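Local coordinates for pesticidal crystal protein Cry4Aa (Bacillus thuringiensis, PDB 2C9K) that kills mosquito larvae as an insecticidal toxin that binds midgut epithelial cells and brings about their colloid-osmotic lysis, at residues T294-L299 against H432-I437; F355-I360 against F453-S458. One frame throughout, in Å; residues are numbered along the deposited sequence.

Contact 1: T294-L299 against H432-I437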
loop_
_atom_site.group_PDB
_atom_site.type_symbol
_atom_site.label_atom_id
_atom_site.label_comp_id
_atom_site.label_asym_id
_atom_site.label_seq_id
_atom_site.Cartn_x
_atom_site.Cartn_y
_atom_site.Cartn_z
ATOM N N THR A 294 -2.313 -13.084 1.299
ATOM C CA THR A 294 -3.276 -14.129 0.930
ATOM C C THR A 294 -4.172 -13.718 -0.241
ATOM O O THR A 294 -4.458 -12.537 -0.443
ATOM C CB THR A 294 -4.220 -14.536 2.113
ATOM O OG1 THR A 294 -5.061 -13.433 2.473
ATOM C CG2 THR A 294 -3.422 -14.976 3.317
ATOM N N TRP A 295 -4.608 -14.711 -1.009
ATOM C CA TRP A 295 -5.502 -14.475 -2.134
ATOM C C TRP A 295 -6.871 -15.077 -1.803
ATOM O O TRP A 295 -6.968 -16.189 -1.289
ATOM C CB TRP A 295 -4.931 -15.099 -3.399
ATOM C CG TRP A 295 -3.575 -14.607 -3.718
ATOM C CD1 TRP A 295 -2.383 -15.149 -3.322
ATOM C CD2 TRP A 295 -3.253 -13.467 -4.508
ATOM N NE1 TRP A 295 -1.335 -14.416 -3.828
ATOM C CE2 TRP A 295 -1.843 -13.377 -4.561
ATOM C CE3 TRP A 295 -4.017 -12.510 -5.178
ATOM C CZ2 TRP A 295 -1.186 -12.368 -5.261
ATOM C CZ3 TRP A 295 -3.361 -11.509 -5.871
ATOM C CH2 TRP A 295 -1.958 -11.446 -5.909
ATOM N N LEU A 296 -7.927 -14.334 -2.096
ATOM C CA LEU A 296 -9.279 -14.775 -1.791
ATOM C C LEU A 296 -9.817 -15.824 -2.746
ATOM O O LEU A 296 -10.144 -15.503 -3.884
ATOM C CB LEU A 296 -10.214 -13.565 -1.803
ATOM C CG LEU A 296 -11.649 -13.794 -1.337
ATOM C CD1 LEU A 296 -11.634 -14.302 0.116
ATOM C CD2 LEU A 296 -12.436 -12.492 -1.458
ATOM N N ASP A 297 -9.928 -17.069 -2.287
ATOM C CA ASP A 297 -10.466 -18.149 -3.127
ATOM C C ASP A 297 -11.979 -18.040 -3.313
ATOM O O ASP A 297 -12.480 -18.108 -4.440
ATOM C CB ASP A 297 -10.157 -19.523 -2.529
ATOM C CG ASP A 297 -8.745 -19.955 -2.784
ATOM O OD1 ASP A 297 -8.228 -19.597 -3.859
ATOM O OD2 ASP A 297 -8.154 -20.654 -1.934
ATOM N N SER A 298 -12.705 -17.877 -2.207
ATOM C CA SER A 298 -14.158 -17.763 -2.277
ATOM C C SER A 298 -14.799 -17.130 -1.042
ATOM O O SER A 298 -14.216 -17.120 0.042
ATOM C CB SER A 298 -14.777 -19.146 -2.505
ATOM O OG SER A 298 -14.455 -20.035 -1.445
ATOM N N LEU A 299 -16.005 -16.601 -1.234
ATOM C CA LEU A 299 -16.796 -15.987 -0.171
ATOM C C LEU A 299 -17.968 -16.932 0.112
ATOM O O LEU A 299 -18.695 -17.323 -0.792
ATOM C CB LEU A 299 -17.299 -14.621 -0.629
ATOM C CG LEU A 299 -16.563 -13.393 -0.089
ATOM C CD1 LEU A 299 -15.114 -13.724 0.190
ATOM C CD2 LEU A 299 -16.691 -12.252 -1.089
ATOM N N HIS A 432 -7.314 -1.763 -6.480
ATOM C CA HIS A 432 -7.379 -2.715 -5.379
ATOM C C HIS A 432 -8.330 -3.854 -5.684
ATOM O O HIS A 432 -9.219 -3.714 -6.515
ATOM C CB HIS A 432 -7.825 -2.021 -4.084
ATOM C CG HIS A 432 -6.802 -1.091 -3.499
ATOM N ND1 HIS A 432 -6.465 0.112 -4.082
ATOM C CD2 HIS A 432 -6.072 -1.175 -2.360
ATOM C CE1 HIS A 432 -5.573 0.729 -3.328
ATOM N NE2 HIS A 432 -5.319 -0.030 -2.277
ATOM N N ILE A 433 -8.124 -4.981 -5.010
ATOM C CA ILE A 433 -8.963 -6.168 -5.164
ATOM C C ILE A 433 -9.394 -6.644 -3.774
ATOM O O ILE A 433 -8.649 -6.488 -2.799
ATOM C CB ILE A 433 -8.201 -7.334 -5.843
ATOM C CG1 ILE A 433 -7.107 -7.858 -4.901
ATOM C CG2 ILE A 433 -7.632 -6.879 -7.193
ATOM C CD1 ILE A 433 -6.437 -9.120 -5.394
ATOM N N LEU A 434 -10.580 -7.233 -3.676
ATOM C CA LEU A 434 -11.067 -7.713 -2.385
ATOM C C LEU A 434 -10.141 -8.807 -1.870
ATOM O O LEU A 434 -9.685 -9.645 -2.640
ATOM C CB LEU A 434 -12.494 -8.263 -2.505
ATOM C CG LEU A 434 -13.075 -8.579 -1.123
ATOM C CD1 LEU A 434 -13.301 -7.275 -0.377
ATOM C CD2 LEU A 434 -14.370 -9.355 -1.246
ATOM N N SER A 435 -9.864 -8.825 -0.576
ATOM C CA SER A 435 -8.970 -9.850 -0.067
ATOM C C SER A 435 -9.516 -10.616 1.122
ATOM O O SER A 435 -9.032 -11.698 1.433
ATOM C CB SER A 435 -7.624 -9.229 0.308
ATOM O OG SER A 435 -7.758 -8.343 1.400
ATOM N N PHE A 436 -10.538 -10.067 1.768
ATOM C CA PHE A 436 -11.106 -10.692 2.963
ATOM C C PHE A 436 -12.319 -9.905 3.483
ATOM O O PHE A 436 -12.458 -8.709 3.212
ATOM C CB PHE A 436 -10.036 -10.696 4.056
ATOM C CG PHE A 436 -10.156 -11.818 5.040
ATOM C CD1 PHE A 436 -9.740 -13.104 4.698
ATOM C CD2 PHE A 436 -10.619 -11.579 6.331
ATOM C CE1 PHE A 436 -9.775 -14.134 5.628
ATOM C CE2 PHE A 436 -10.659 -12.607 7.273
ATOM C CZ PHE A 436 -10.233 -13.888 6.920
ATOM N N ILE A 437 -13.187 -10.580 4.234
ATOM C CA ILE A 437 -14.352 -9.930 4.839
ATOM C C ILE A 437 -14.520 -10.419 6.277
ATOM O O ILE A 437 -14.926 -11.554 6.486
ATOM C CB ILE A 437 -15.653 -10.234 4.088
ATOM C CG1 ILE A 437 -15.628 -9.594 2.700
ATOM C CG2 ILE A 437 -16.828 -9.687 4.872
ATOM C CD1 ILE A 437 -16.913 -9.803 1.909
HETATM O O HOH W 1 -7.788 -11.652 -2.714
#

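Contact 2: F355-I360 against F453-S458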
loop_
_atom_site.group_PDB
_atom_site.type_symbol
_atom_site.label_atom_id
_atom_site.label_comp_id
_atom_site.label_asym_id
_atom_site.label_seq_id
_atom_site.Cartn_x
_atom_site.Cartn_y
_atom_site.Cartn_z
ATOM N N PHE A 355 -13.111 -6.249 -7.782
ATOM C CA PHE A 355 -12.560 -4.900 -7.707
ATOM C C PHE A 355 -13.580 -3.851 -7.295
ATOM O O PHE A 355 -13.239 -2.687 -7.081
ATOM C CB PHE A 355 -11.940 -4.517 -9.047
ATOM C CG PHE A 355 -12.944 -4.285 -10.138
ATOM C CD1 PHE A 355 -13.712 -3.121 -10.164
ATOM C CD2 PHE A 355 -13.114 -5.215 -11.150
ATOM C CE1 PHE A 355 -14.634 -2.885 -11.189
ATOM C CE2 PHE A 355 -14.033 -4.991 -12.179
ATOM C CZ PHE A 355 -14.794 -3.820 -12.197
ATOM N N LEU A 356 -14.835 -4.268 -7.198
ATOM C CA LEU A 356 -15.913 -3.377 -6.795
ATOM C C LEU A 356 -17.126 -4.222 -6.449
ATOM O O LEU A 356 -17.412 -5.208 -7.128
ATOM C CB LEU A 356 -16.281 -2.426 -7.935
ATOM C CG LEU A 356 -17.386 -1.398 -7.656
ATOM C CD1 LEU A 356 -16.892 -0.358 -6.655
ATOM C CD2 LEU A 356 -17.781 -0.717 -8.941
ATOM N N LEU A 357 -17.826 -3.875 -5.378
ATOM C CA LEU A 357 -19.022 -4.627 -5.057
ATOM C C LEU A 357 -20.110 -3.745 -4.509
ATOM O O LEU A 357 -19.863 -2.621 -4.063
ATOM C CB LEU A 357 -18.750 -5.783 -4.094
ATOM C CG LEU A 357 -18.266 -5.538 -2.683
ATOM C CD1 LEU A 357 -18.595 -6.764 -1.833
ATOM C CD2 LEU A 357 -16.772 -5.271 -2.702
ATOM N N ASN A 358 -21.325 -4.270 -4.573
ATOM C CA ASN A 358 -22.509 -3.565 -4.128
ATOM C C ASN A 358 -23.137 -4.404 -3.043
ATOM O O ASN A 358 -23.359 -5.590 -3.244
ATOM C CB ASN A 358 -23.475 -3.438 -5.303
ATOM C CG ASN A 358 -24.584 -2.455 -5.044
ATOM O OD1 ASN A 358 -25.364 -2.606 -4.100
ATOM N ND2 ASN A 358 -24.667 -1.436 -5.891
ATOM N N VAL A 359 -23.416 -3.810 -1.891
ATOM C CA VAL A 359 -24.033 -4.580 -0.818
ATOM C C VAL A 359 -25.353 -3.977 -0.344
ATOM O O VAL A 359 -25.485 -2.756 -0.216
ATOM C CB VAL A 359 -23.084 -4.733 0.398
ATOM C CG1 VAL A 359 -21.715 -5.192 -0.073
ATOM C CG2 VAL A 359 -22.978 -3.433 1.156
ATOM N N ILE A 360 -26.331 -4.854 -0.123
ATOM C CA ILE A 360 -27.642 -4.462 0.371
ATOM C C ILE A 360 -27.810 -5.145 1.718
ATOM O O ILE A 360 -27.858 -6.371 1.806
ATOM C CB ILE A 360 -28.805 -4.926 -0.545
ATOM C CG1 ILE A 360 -28.711 -4.260 -1.923
ATOM C CG2 ILE A 360 -30.143 -4.576 0.105
ATOM C CD1 ILE A 360 -27.571 -4.776 -2.783
ATOM N N PHE A 453 -14.326 -4.684 4.787
ATOM C CA PHE A 453 -13.905 -5.302 3.543
ATOM C C PHE A 453 -12.431 -4.988 3.350
ATOM O O PHE A 453 -12.042 -3.828 3.270
ATOM C CB PHE A 453 -14.754 -4.767 2.387
ATOM C CG PHE A 453 -16.228 -5.073 2.531
ATOM C CD1 PHE A 453 -17.020 -4.359 3.428
ATOM C CD2 PHE A 453 -16.807 -6.128 1.822
ATOM C CE1 PHE A 453 -18.361 -4.691 3.622
ATOM C CE2 PHE A 453 -18.147 -6.466 2.010
ATOM C CZ PHE A 453 -18.922 -5.749 2.911
ATOM N N ALA A 454 -11.614 -6.035 3.318
ATOM C CA ALA A 454 -10.172 -5.900 3.152
ATOM C C ALA A 454 -9.828 -5.734 1.681
ATOM O O ALA A 454 -10.420 -6.381 0.825
ATOM C CB ALA A 454 -9.475 -7.123 3.707
ATOM N N TRP A 455 -8.864 -4.871 1.397
ATOM C CA TRP A 455 -8.443 -4.613 0.033
ATOM C C TRP A 455 -6.930 -4.585 -0.076
ATOM O O TRP A 455 -6.265 -3.905 0.691
ATOM C CB TRP A 455 -9.001 -3.267 -0.447
ATOM C CG TRP A 455 -10.497 -3.187 -0.442
ATOM C CD1 TRP A 455 -11.289 -2.705 0.553
ATOM C CD2 TRP A 455 -11.381 -3.645 -1.475
ATOM N NE1 TRP A 455 -12.613 -2.835 0.208
ATOM C CE2 TRP A 455 -12.696 -3.411 -1.032
ATOM C CE3 TRP A 455 -11.184 -4.232 -2.733
ATOM C CZ2 TRP A 455 -13.813 -3.741 -1.799
ATOM C CZ3 TRP A 455 -12.298 -4.559 -3.498
ATOM C CH2 TRP A 455 -13.593 -4.313 -3.028
ATOM N N THR A 456 -6.388 -5.328 -1.031
ATOM C CA THR A 456 -4.950 -5.344 -1.244
ATOM C C THR A 456 -4.658 -4.635 -2.564
ATOM O O THR A 456 -5.534 -4.550 -3.429
ATOM C CB THR A 456 -4.403 -6.781 -1.282
ATOM O OG1 THR A 456 -5.185 -7.577 -2.181
ATOM C CG2 THR A 456 -4.445 -7.387 0.103
ATOM N N HIS A 457 -3.444 -4.119 -2.723
ATOM C CA HIS A 457 -3.100 -3.408 -3.953
ATOM C C HIS A 457 -2.997 -4.342 -5.161
ATOM O O HIS A 457 -2.320 -5.373 -5.098
ATOM C CB HIS A 457 -1.785 -2.660 -3.787
ATOM C CG HIS A 457 -1.601 -1.564 -4.784
ATOM N ND1 HIS A 457 -2.043 -0.278 -4.564
ATOM C CD2 HIS A 457 -1.079 -1.575 -6.030
ATOM C CE1 HIS A 457 -1.800 0.457 -5.634
ATOM N NE2 HIS A 457 -1.215 -0.307 -6.538
ATOM N N SER A 458 -3.645 -3.973 -6.265
ATOM C CA SER A 458 -3.632 -4.808 -7.465
ATOM C C SER A 458 -2.284 -4.868 -8.178
ATOM O O SER A 458 -2.190 -5.352 -9.306
ATOM C CB SER A 458 -4.709 -4.346 -8.449
ATOM O OG SER A 458 -4.385 -3.094 -9.015
#

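Contact 1: T294-L299 against H432-I437
A water joins Leu296 N to Leu434 O. It accepts from Leu296 N at 2.8 Å and donates to Leu434 O, also at 2.8 Å. The two backbones are thus linked through the water, where a direct strand pairing is absent. The geometry is consistent with this: the axes of 294-299 and 432-437 come within 6.1 Å but run at 78° to each other. Leu296 and Ser435 lie nearest, with CA atoms 5.2 Å apart.

Apolar side chains, mostly by their methyls, close the rest of the crossing. Leu296 has its CG opposite the backbone N (chi1 -173°), which reaches CD2 over to Leu434 CD2 at 3.7 Å. Its other branch, CD1, lies against the carbonyl oxygen of Ser435. Leu434 CD2 is shared, because Leu299 CD2 also meets it at 3.7 Å. Leu299 CD2 has a second neighbour, Ile437 CD1, at 3.9 Å, and these two side chains cross at about a right angle. At the other end Ile433 CD1 approaches Trp295 CZ3 at 3.9 Å, obliquely to the ring. The indole nitrogen of Trp295 is hydrogen-bonded to Thr323 OG1, outside the two segments. Ser435 OG likewise bonds to Glu262.

The contact joins two sheets of the delta-endotoxin middle domain. Strand 294-303 lies between 313-322 and 342-347, with a classic bulge where Asp297 and Ser298 face Met319. Strand 432-440 is at the edge of a three-stranded sheet beside 450-457. Strand 353-362 of a third sheet adjoins both, with Ile354 touching Leu299 and Leu434.

Contact 2: F355-I360 against F453-S458
Leu357 points its CB from strand 353-362 toward strand 450-457. Its CG sits between the backbone N and the carbonyl carbon (chi1 64°), and the two methyls part from there to different rings. Leu357 CD1 meets Phe453 CE2 at 3.9 Å and Phe453 CD2 at 4.1 Å, obliquely to that ring. Leu357 CD2 goes to Trp455 and lies at the edge of the indole, near its plane, by CH2 and CZ2. One leucine therefore fits against two aromatic side chains that come from the same face of their strand.

Val359 extends the row, its CG1 lying 4.1 Å from Phe453 CZ. At the other end Trp455 CZ3 comes within 4.1 Å of the backbone carbon of Phe355. That residue and Leu356 form a classic bulge opposite Phe379. Phe407 of strand 402-407 stacks on the Phe453 ring and also touches Trp455.

The strand axes are 10.0 Å apart at closest and run nearly antiparallel, at 163°. This is face-to-face packing of two beta sheets through an apolar layer. It is characteristic of the beta-prism middle domain of three-domain Cry toxins.

Both contacts are buried, and both join one three-stranded sheet to a different four-stranded sheet. Strands 432-440 and 450-457 are neighbours in that shared sheet, held by probable backbone bonds from Phe436 O to Ala454 N and from Ala454 O to Ser435 N. The contact centres are about 8 Å apart. Contact 1 is a steep crossing, with backbones close enough for a water between them and mostly aliphatic methyls around it. Contact 2 is a wider, nearly antiparallel meeting of two aromatic rings with a leucine and a valine, and its side-chain contacts are apolar. Trp455 connects them physically, since its ring also packs against the backbone of Ile433 and Leu434. The three sheets thus meet in one core.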